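Local atomic coordinates of heat-inducible transcription repressor HrcA (Thermotoga maritima, PDB entry 1STZ), a protein that probably binds DNA as a negative regulator of class I heat-shock genes, preventing heat-shock induction of the grpE-dnaK-dnaJ and groELS operons. Residues 22-27 with 85-90; 28-33 with 309-314. All blocks are in the same frame, centred on the assembly; numbering follows the deposited sequence.

Interaction 1 of 2, residues 22-27 with 85-90; sequences VLYCIV and RFYYEE
L23, Y24 and V27, on the first helix of the N-terminal winged-helix DNA-binding domain, meet F86, Y87 and E90 of helix 81-94, which follows the wing strands. The two segments cross steeply, their axes 9.5 Å apart at closest approach and their directions 103° apart, and Y24 and Y87 have the nearest backbones. No hydrogen bond spans the contact, which is made of aromatic and aliphatic side chains. With CG of Y24 anti to the backbone N (chi1 -175°), its ring swings across to Y87 although its CB does not point there. The two rings run 28° from parallel but are slid so far that they hardly overlap, with centroids 5.2 Å apart, and Y24 CE2 lies 3.5 Å from Y87 CE1. V27 works on the root of the same side chain: its CG1 lies 3.4 Å from Y87 CG and equally close to Y87 CB. One helical turn before V27, L23 sets CD1 over one face of the F86 ring, at a modelled spacing too short to be trusted. The opposite face of F86 takes CG of E90 from its own helix, 3.8 Å above the plane and displaced toward the rim. Were Y87 an alanine, the V27 methyl and the Y24 ring would both lose their partner, and a gap is likely to open between the helices. R85 of the same helix forms a salt bridge with E278. Helix 52-64 also packs on helix 17-33, with V22 on I55 and L23 on L62, and Y88 of helix 81-94 touches Y314 and H318 of helix 314-334.

Interaction 2 of 2, residues 28-33 with 309-314; sequences REYIEN and SKVTKY
The Y314 ring has I31 CD1 at its edge, 4.1 Å from its CD1, and T312 CG2 over the centre of one face, 3.8 Å above the plane. Y314 OH donates to K310 O at 2.6 Å, in the carbonyl plane and on a lone pair, which fixes the far end of the ring. The second flat group, Y30, crosses V311 at about a right angle: V311 CG2 approaches obliquely, 3.6 Å from Y30 CE2, and also lies near the hydroxyl. I31 fits between these two sites. With CG1 anti to the carbonyl carbon (chi1 -76°), it sends CD1 to within 3.3 Å of T312 O, while its CG2 branch lies 4.1 Å from K313 CG. At the solvent side E32 OE1 and K313 NZ stand 4.5 Å apart, opposite charges that may attract weakly but lie beyond a salt bridge. The loop is shaped by its own bonds: S309 OG accepts from V311 N in an ST turn, K313 centres an inverse gamma turn and takes the N-cap position of helix 314-334, and T312 OG1 bonds to N317. The arrangement is an interdomain contact, between the first helix of the winged-helix domain and the strand-to-helix turn of the GAF-like C-terminal domain.

Interactions 1 and 2 use successive turns of helix 17-33, and their centres lie about 10 Å apart. Helix 81-94 joins them: Y87 CE2 of interaction 1 packs 3.8 Å from I31 CD1 of interaction 2, and Y87 CE1 lies 4.0 Å from R28 CB. One residue on, Y88 CD1 touches Y314 CB at 3.9 Å. Y87 and Y314 therefore gather round I31 where three helices, 17-33, 81-94 and 314-334, converge. Residues 22-27 with 85-90 fasten two helices together, whereas 28-33 with 309-314 joins that pair to the GAF-like C-terminal domain.

Interaction 1 of 2, residues 22-27 with 85-90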
loop_
_atom_site.group_PDB
_atom_site.type_symbol
_atom_site.label_atom_id
_atom_site.label_comp_id
_atom_site.label_asym_id
_atom_site.label_seq_id
_atom_site.Cartn_x
_atom_site.Cartn_y
_atom_site.Cartn_z
ATOM N N VAL A 22 24.747 -11.584 -25.895
ATOM C CA VAL A 22 25.828 -10.711 -25.445
ATOM C C VAL A 22 25.363 -9.242 -25.386
ATOM O O VAL A 22 25.688 -8.513 -24.449
ATOM C CB VAL A 22 27.073 -10.823 -26.361
ATOM C CG1 VAL A 22 28.117 -9.787 -25.978
ATOM C CG2 VAL A 22 27.675 -12.226 -26.289
ATOM N N LEU A 23 24.594 -8.816 -26.377
ATOM C CA LEU A 23 24.104 -7.446 -26.417
ATOM C C LEU A 23 23.125 -7.231 -25.271
ATOM O O LEU A 23 23.141 -6.205 -24.604
ATOM C CB LEU A 23 23.409 -7.175 -27.748
ATOM C CG LEU A 23 23.363 -5.744 -28.289
ATOM C CD1 LEU A 23 22.119 -5.509 -29.137
ATOM C CD2 LEU A 23 23.528 -4.660 -27.259
ATOM N N TYR A 24 22.277 -8.227 -25.055
ATOM C CA TYR A 24 21.293 -8.189 -23.992
ATOM C C TYR A 24 21.970 -8.049 -22.623
ATOM O O TYR A 24 21.561 -7.223 -21.807
ATOM C CB TYR A 24 20.455 -9.462 -24.056
ATOM C CG TYR A 24 19.332 -9.496 -23.082
ATOM C CD1 TYR A 24 19.411 -10.264 -21.937
ATOM C CD2 TYR A 24 18.184 -8.758 -23.308
ATOM C CE1 TYR A 24 18.372 -10.309 -21.046
ATOM C CE2 TYR A 24 17.142 -8.791 -22.423
ATOM C CZ TYR A 24 17.244 -9.564 -21.295
ATOM O OH TYR A 24 16.212 -9.576 -20.416
ATOM N N CYS A 25 23.027 -8.822 -22.385
ATOM C CA CYS A 25 23.705 -8.779 -21.086
ATOM C C CYS A 25 24.390 -7.437 -20.845
ATOM O O CYS A 25 24.314 -6.907 -19.743
ATOM C CB CYS A 25 24.706 -9.923 -20.934
ATOM S SG CYS A 25 23.884 -11.467 -20.497
ATOM N N ILE A 26 25.047 -6.903 -21.873
ATOM C CA ILE A 26 25.719 -5.612 -21.788
ATOM C C ILE A 26 24.739 -4.524 -21.344
ATOM O O ILE A 26 25.011 -3.795 -20.399
ATOM C CB ILE A 26 26.364 -5.241 -23.159
ATOM C CG1 ILE A 26 27.622 -6.081 -23.397
ATOM C CG2 ILE A 26 26.708 -3.751 -23.243
ATOM C CD1 ILE A 26 28.020 -6.210 -24.849
ATOM N N VAL A 27 23.601 -4.434 -22.026
ATOM C CA VAL A 27 22.589 -3.426 -21.728
ATOM C C VAL A 27 22.017 -3.615 -20.332
ATOM O O VAL A 27 21.868 -2.658 -19.589
ATOM C CB VAL A 27 21.440 -3.439 -22.761
ATOM C CG1 VAL A 27 20.395 -2.410 -22.400
ATOM C CG2 VAL A 27 21.973 -3.134 -24.155
ATOM N N ARG A 85 17.046 0.186 -27.671
ATOM C CA ARG A 85 15.832 -0.235 -28.371
ATOM C C ARG A 85 15.833 -1.739 -28.543
ATOM O O ARG A 85 14.825 -2.375 -28.320
ATOM C CB ARG A 85 15.713 0.466 -29.722
ATOM C CG ARG A 85 14.667 -0.071 -30.718
ATOM C CD ARG A 85 13.226 -0.147 -30.243
ATOM N NE ARG A 85 12.666 1.158 -29.918
ATOM C CZ ARG A 85 11.426 1.363 -29.508
ATOM N NH1 ARG A 85 10.560 0.362 -29.379
ATOM N NH2 ARG A 85 11.032 2.589 -29.249
ATOM N N PHE A 86 16.973 -2.310 -28.917
ATOM C CA PHE A 86 17.073 -3.761 -29.079
ATOM C C PHE A 86 16.726 -4.438 -27.762
ATOM O O PHE A 86 15.955 -5.374 -27.742
ATOM C CB PHE A 86 18.481 -4.168 -29.525
ATOM C CG PHE A 86 18.705 -5.659 -29.523
ATOM C CD1 PHE A 86 18.395 -6.414 -30.637
ATOM C CD2 PHE A 86 19.194 -6.301 -28.388
ATOM C CE1 PHE A 86 18.592 -7.798 -30.635
ATOM C CE2 PHE A 86 19.406 -7.669 -28.381
ATOM C CZ PHE A 86 19.101 -8.419 -29.502
ATOM N N TYR A 87 17.282 -3.932 -26.659
ATOM C CA TYR A 87 17.041 -4.505 -25.331
ATOM C C TYR A 87 15.557 -4.469 -24.992
ATOM O O TYR A 87 14.986 -5.486 -24.634
ATOM C CB TYR A 87 17.840 -3.763 -24.265
ATOM C CG TYR A 87 17.521 -4.155 -22.844
ATOM C CD1 TYR A 87 18.085 -5.289 -22.266
ATOM C CD2 TYR A 87 16.665 -3.378 -22.064
ATOM C CE1 TYR A 87 17.786 -5.652 -20.941
ATOM C CE2 TYR A 87 16.369 -3.722 -20.748
ATOM C CZ TYR A 87 16.932 -4.856 -20.188
ATOM O OH TYR A 87 16.629 -5.194 -18.877
ATOM N N TYR A 88 14.932 -3.305 -25.140
ATOM C CA TYR A 88 13.492 -3.150 -24.888
ATOM C C TYR A 88 12.627 -4.141 -25.686
ATOM O O TYR A 88 11.705 -4.741 -25.128
ATOM C CB TYR A 88 13.041 -1.718 -25.201
ATOM C CG TYR A 88 11.557 -1.468 -25.069
ATOM C CD1 TYR A 88 10.958 -1.343 -23.827
ATOM C CD2 TYR A 88 10.752 -1.354 -26.190
ATOM C CE1 TYR A 88 9.576 -1.133 -23.707
ATOM C CE2 TYR A 88 9.393 -1.122 -26.087
ATOM C CZ TYR A 88 8.808 -1.011 -24.842
ATOM O OH TYR A 88 7.455 -0.787 -24.741
ATOM N N GLU A 89 12.902 -4.279 -26.981
ATOM C CA GLU A 89 12.136 -5.188 -27.837
ATOM C C GLU A 89 12.236 -6.637 -27.358
ATOM O O GLU A 89 11.263 -7.376 -27.416
ATOM C CB GLU A 89 12.612 -5.111 -29.294
ATOM C CG GLU A 89 12.275 -3.809 -30.015
ATOM C CD GLU A 89 10.782 -3.586 -30.150
ATOM O OE1 GLU A 89 10.060 -4.520 -30.582
ATOM O OE2 GLU A 89 10.318 -2.475 -29.829
ATOM N N GLU A 90 13.414 -7.033 -26.888
ATOM C CA GLU A 90 13.623 -8.391 -26.397
ATOM C C GLU A 90 12.935 -8.618 -25.052
ATOM O O GLU A 90 12.427 -9.708 -24.809
ATOM C CB GLU A 90 15.117 -8.718 -26.296
ATOM C CG GLU A 90 15.793 -8.919 -27.655
ATOM C CD GLU A 90 15.318 -10.169 -28.402
ATOM O OE1 GLU A 90 14.864 -11.150 -27.748
ATOM O OE2 GLU A 90 15.406 -10.175 -29.657
#

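Interaction 2 of 2, residues 28-33 with 309-314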
loop_
_atom_site.group_PDB
_atom_site.type_symbol
_atom_site.label_atom_id
_atom_site.label_comp_id
_atom_site.label_asym_id
_atom_site.label_seq_id
_atom_site.Cartn_x
_atom_site.Cartn_y
_atom_site.Cartn_z
ATOM N N ARG A 28 21.730 -4.854 -19.962
ATOM C CA ARG A 28 21.206 -5.160 -18.642
ATOM C C ARG A 28 22.219 -4.780 -17.567
ATOM O O ARG A 28 21.873 -4.188 -16.547
ATOM C CB ARG A 28 20.895 -6.660 -18.550
ATOM C CG ARG A 28 20.147 -7.070 -17.306
ATOM C CD ARG A 28 20.256 -8.550 -17.001
ATOM N NE ARG A 28 19.188 -9.340 -17.621
ATOM C CZ ARG A 28 17.922 -9.370 -17.197
ATOM N NH1 ARG A 28 17.537 -8.626 -16.161
ATOM N NH2 ARG A 28 17.024 -10.139 -17.818
ATOM N N GLU A 29 23.478 -5.128 -17.801
ATOM C CA GLU A 29 24.547 -4.758 -16.889
ATOM C C GLU A 29 24.750 -3.242 -16.830
ATOM O O GLU A 29 25.031 -2.707 -15.772
ATOM C CB GLU A 29 25.854 -5.461 -17.276
ATOM C CG GLU A 29 27.021 -5.212 -16.332
ATOM C CD GLU A 29 26.765 -5.670 -14.908
ATOM O OE1 GLU A 29 27.542 -5.279 -14.011
ATOM O OE2 GLU A 29 25.789 -6.415 -14.679
ATOM N N TYR A 30 24.583 -2.550 -17.949
ATOM C CA TYR A 30 24.809 -1.099 -17.976
ATOM C C TYR A 30 23.733 -0.351 -17.191
ATOM O O TYR A 30 24.031 0.591 -16.463
ATOM C CB TYR A 30 24.837 -0.580 -19.409
ATOM C CG TYR A 30 24.973 0.921 -19.519
ATOM C CD1 TYR A 30 26.121 1.571 -19.087
ATOM C CD2 TYR A 30 23.951 1.687 -20.066
ATOM C CE1 TYR A 30 26.252 2.960 -19.191
ATOM C CE2 TYR A 30 24.070 3.060 -20.180
ATOM C CZ TYR A 30 25.213 3.691 -19.736
ATOM O OH TYR A 30 25.302 5.050 -19.855
ATOM N N ILE A 31 22.483 -0.766 -17.378
ATOM C CA ILE A 31 21.358 -0.203 -16.639
ATOM C C ILE A 31 21.559 -0.404 -15.133
ATOM O O ILE A 31 21.385 0.536 -14.350
ATOM C CB ILE A 31 20.026 -0.833 -17.144
ATOM C CG1 ILE A 31 19.656 -0.207 -18.495
ATOM C CG2 ILE A 31 18.915 -0.651 -16.133
ATOM C CD1 ILE A 31 18.682 -1.031 -19.333
ATOM N N GLU A 32 21.966 -1.613 -14.741
ATOM C CA GLU A 32 22.169 -1.957 -13.323
ATOM C C GLU A 32 23.281 -1.146 -12.629
ATOM O O GLU A 32 23.049 -0.556 -11.573
ATOM C CB GLU A 32 22.439 -3.466 -13.190
ATOM C CG GLU A 32 22.645 -4.004 -11.768
ATOM C CD GLU A 32 21.431 -3.840 -10.867
ATOM O OE1 GLU A 32 20.310 -3.632 -11.385
ATOM O OE2 GLU A 32 21.594 -3.918 -9.627
ATOM N N ASN A 33 24.481 -1.120 -13.211
ATOM C CA ASN A 33 25.661 -0.522 -12.547
ATOM C C ASN A 33 26.159 0.778 -13.170
ATOM O O ASN A 33 26.894 1.527 -12.526
ATOM C CB ASN A 33 26.823 -1.522 -12.503
ATOM C CG ASN A 33 26.591 -2.642 -11.513
ATOM O OD1 ASN A 33 26.032 -2.430 -10.442
ATOM N ND2 ASN A 33 27.017 -3.845 -11.872
ATOM N N SER A 309 15.439 8.932 -17.201
ATOM C CA SER A 309 16.662 8.638 -17.926
ATOM C C SER A 309 16.447 7.426 -18.848
ATOM O O SER A 309 15.692 6.501 -18.521
ATOM C CB SER A 309 17.796 8.328 -16.970
ATOM O OG SER A 309 18.938 7.944 -17.704
ATOM N N LYS A 310 17.116 7.430 -19.993
ATOM C CA LYS A 310 17.106 6.261 -20.886
ATOM C C LYS A 310 17.912 5.102 -20.326
ATOM O O LYS A 310 17.817 3.993 -20.841
ATOM C CB LYS A 310 17.582 6.618 -22.305
ATOM C CG LYS A 310 19.004 7.069 -22.449
ATOM C CD LYS A 310 19.276 7.416 -23.914
ATOM C CE LYS A 310 20.635 8.101 -24.118
ATOM N NZ LYS A 310 20.770 8.527 -25.542
ATOM N N VAL A 311 18.718 5.376 -19.297
ATOM C CA VAL A 311 19.371 4.350 -18.498
ATOM C C VAL A 311 18.428 3.968 -17.369
ATOM O O VAL A 311 18.508 4.491 -16.258
ATOM C CB VAL A 311 20.752 4.812 -17.939
ATOM C CG1 VAL A 311 21.490 3.634 -17.319
ATOM C CG2 VAL A 311 21.603 5.473 -19.043
ATOM N N THR A 312 17.494 3.075 -17.674
ATOM C CA THR A 312 16.411 2.759 -16.750
ATOM C C THR A 312 15.946 1.327 -16.930
ATOM O O THR A 312 16.261 0.674 -17.933
ATOM C CB THR A 312 15.242 3.763 -16.971
ATOM O OG1 THR A 312 14.202 3.561 -16.005
ATOM C CG2 THR A 312 14.546 3.545 -18.324
ATOM N N LYS A 313 15.187 0.836 -15.972
ATOM C CA LYS A 313 14.665 -0.524 -16.031
ATOM C C LYS A 313 13.412 -0.583 -16.898
ATOM O O LYS A 313 12.305 -0.415 -16.386
ATOM C CB LYS A 313 14.363 -1.000 -14.609
ATOM C CG LYS A 313 15.619 -1.104 -13.724
ATOM C CD LYS A 313 15.272 -1.573 -12.323
ATOM C CE LYS A 313 16.472 -2.214 -11.610
ATOM N NZ LYS A 313 16.093 -2.709 -10.247
ATOM N N TYR A 314 13.593 -0.815 -18.206
ATOM C CA TYR A 314 12.516 -0.725 -19.181
ATOM C C TYR A 314 11.348 -1.687 -18.915
ATOM O O TYR A 314 10.199 -1.306 -19.085
ATOM C CB TYR A 314 13.044 -0.911 -20.616
ATOM C CG TYR A 314 13.810 0.309 -21.126
ATOM C CD1 TYR A 314 15.190 0.424 -20.947
ATOM C CD2 TYR A 314 13.143 1.346 -21.771
ATOM C CE1 TYR A 314 15.890 1.555 -21.407
ATOM C CE2 TYR A 314 13.817 2.463 -22.232
ATOM C CZ TYR A 314 15.184 2.568 -22.040
ATOM O OH TYR A 314 15.801 3.696 -22.493
#